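PDB 5FFN: enzyme subtilase SubTY from Bacillus sp. TY145, which probably hydrolyses peptide bonds as a subtilisin-like serine endopeptidase of the subtilase family, binding calcium and sodium ions. Local coordinates for residues K53-S58 with I117-R122. Residues are numbered along the deposited sequence; the frame is centred on the assembly and turned at random.
Sequences KDFTQS and IAAAIR
F55, just past the end of strand 49-54, comes nearest helix 114-131 at A120, with 6.6 Å between F55 CA and A120 CA. No hydrogen bond crosses; the contact is apolar. One face of the F55 ring is turned to A120. A120 CB sits over its centre in a CH-pi contact, 3.7 Å from the centroid and 6° off the ring normal. The ring reaches on to the helix backbone, with F55 CE2 3.6 Å from A120 CA. A119 adds a looser touch, F55 CD2 to A119 CB at 4.3 Å. With CG anti to its carbonyl carbon (chi1 -66°), F55 carries its ring out to the helix. The contact joins the loop that follows strand 49-54 to helix 114-131, in the alpha/beta subtilase fold: strand 49-54 runs parallel to strand 99-104, and Y103 also meets the F55 ring. An alanine in place of F55 would probably leave the A120 methyl without its aromatic face and open a gap beside the helix. D54, one residue before F55, closes an Asx turn: D54 OD1 accepts from T56 N at 2.9 Å and also bonds T56 OG1. Q57 NE2 donates to D54 OD2 at 2.8 Å, almost straight at 173°, from above the carboxylate plane.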
loop_
_atom_site.group_PDB
_atom_site.type_symbol
_atom_site.label_atom_id
_atom_site.label_comp_id
_atom_site.label_asym_id
_atom_site.label_seq_id
_atom_site.Cartn_x
_atom_site.Cartn_y
_atom_site.Cartn_z
ATOM N N LYS A 53 17.083 7.254 1.788
ATOM C CA LYS A 53 17.480 7.150 3.185
ATOM C C LYS A 53 17.072 5.795 3.782
ATOM O O LYS A 53 16.099 5.185 3.334
ATOM C CB LYS A 53 16.866 8.281 4.020
ATOM C CG LYS A 53 17.280 9.664 3.571
ATOM C CD LYS A 53 16.679 10.777 4.378
ATOM C CE LYS A 53 17.324 12.114 3.997
ATOM N NZ LYS A 53 16.550 13.261 4.368
ATOM N N ASP A 54 17.850 5.334 4.774
ATOM C CA ASP A 54 17.668 4.003 5.343
ATOM C C ASP A 54 17.553 4.115 6.857
ATOM O O ASP A 54 18.464 4.635 7.531
ATOM C CB ASP A 54 18.844 3.094 4.930
ATOM C CG ASP A 54 18.645 1.622 5.280
ATOM O OD1 ASP A 54 17.695 1.229 6.025
ATOM O OD2 ASP A 54 19.473 0.835 4.789
ATOM N N PHE A 55 16.413 3.634 7.380
ATOM C CA PHE A 55 16.087 3.688 8.794
ATOM C C PHE A 55 16.249 2.343 9.489
ATOM O O PHE A 55 15.923 2.219 10.680
ATOM C CB PHE A 55 14.647 4.191 8.964
ATOM C CG PHE A 55 14.464 5.622 8.513
ATOM C CD1 PHE A 55 14.332 5.919 7.170
ATOM C CD2 PHE A 55 14.449 6.650 9.403
ATOM C CE1 PHE A 55 14.167 7.256 6.744
ATOM C CE2 PHE A 55 14.308 7.974 8.983
ATOM C CZ PHE A 55 14.167 8.257 7.632
ATOM N N THR A 56 16.778 1.364 8.777
ATOM C CA THR A 56 16.840 -0.011 9.268
ATOM C C THR A 56 18.224 -0.445 9.808
ATOM O O THR A 56 18.373 -1.577 10.258
ATOM C CB THR A 56 16.377 -1.022 8.207
ATOM O OG1 THR A 56 17.340 -1.136 7.157
ATOM C CG2 THR A 56 14.966 -0.645 7.586
ATOM N N GLN A 57 19.228 0.420 9.746
ATOM C CA GLN A 57 20.592 -0.002 10.107
ATOM C C GLN A 57 20.880 0.328 11.564
ATOM O O GLN A 57 20.060 0.947 12.245
ATOM C CB GLN A 57 21.625 0.646 9.184
ATOM C CG GLN A 57 21.365 0.405 7.713
ATOM C CD GLN A 57 22.494 0.939 6.815
ATOM O OE1 GLN A 57 23.635 1.100 7.281
ATOM N NE2 GLN A 57 22.194 1.182 5.520
ATOM N N SER A 58 22.059 -0.086 12.052
ATOM C CA SER A 58 22.462 0.187 13.444
ATOM C C SER A 58 22.469 1.696 13.678
ATOM O O SER A 58 21.946 2.183 14.665
ATOM C CB SER A 58 23.842 -0.423 13.736
ATOM O OG SER A 58 24.113 -1.449 12.790
ATOM N N ILE A 117 9.763 2.681 11.275
ATOM C CA ILE A 117 8.663 3.248 10.522
ATOM C C ILE A 117 8.231 4.592 11.098
ATOM O O ILE A 117 8.054 5.574 10.359
ATOM C CB ILE A 117 7.488 2.258 10.399
ATOM C CG1 ILE A 117 7.916 1.032 9.547
ATOM C CG2 ILE A 117 6.245 2.965 9.790
ATOM C CD1 ILE A 117 7.464 -0.266 10.007
ATOM N N ALA A 118 8.030 4.647 12.411
ATOM C CA ALA A 118 7.626 5.890 13.048
ATOM C C ALA A 118 8.655 6.995 12.833
ATOM O O ALA A 118 8.304 8.138 12.498
ATOM C CB ALA A 118 7.332 5.664 14.535
ATOM N N ALA A 119 9.922 6.646 12.966
ATOM C CA ALA A 119 11.012 7.625 12.759
ATOM C C ALA A 119 10.994 8.162 11.329
ATOM O O ALA A 119 11.106 9.394 11.103
ATOM C CB ALA A 119 12.287 7.016 13.077
ATOM N N ALA A 120 10.765 7.258 10.382
ATOM C CA ALA A 120 10.732 7.590 8.970
ATOM C C ALA A 120 9.559 8.538 8.628
ATOM O O ALA A 120 9.751 9.525 7.925
ATOM C CB ALA A 120 10.687 6.354 8.134
ATOM N N ILE A 121 8.380 8.271 9.177
ATOM C CA ILE A 121 7.182 9.147 8.988
ATOM C C ILE A 121 7.419 10.573 9.499
ATOM O O ILE A 121 7.185 11.556 8.810
ATOM C CB ILE A 121 5.945 8.544 9.686
ATOM C CG1 ILE A 121 5.609 7.187 9.078
ATOM C CG2 ILE A 121 4.736 9.480 9.569
ATOM C CD1 ILE A 121 4.647 6.357 9.943
ATOM N N ARG A 122 7.915 10.665 10.730
ATOM C CA ARG A 122 8.272 11.950 11.321
ATOM C C ARG A 122 9.324 12.697 10.511
ATOM O O ARG A 122 9.203 13.913 10.336
ATOM C CB ARG A 122 8.743 11.766 12.753
ATOM C CG ARG A 122 7.639 11.269 13.630
ATOM C CD ARG A 122 8.088 11.044 15.056
ATOM N NE ARG A 122 6.934 10.964 15.937
ATOM C CZ ARG A 122 6.336 12.006 16.519
ATOM N NH1 ARG A 122 6.790 13.225 16.372
ATOM N NH2 ARG A 122 5.288 11.792 17.289
#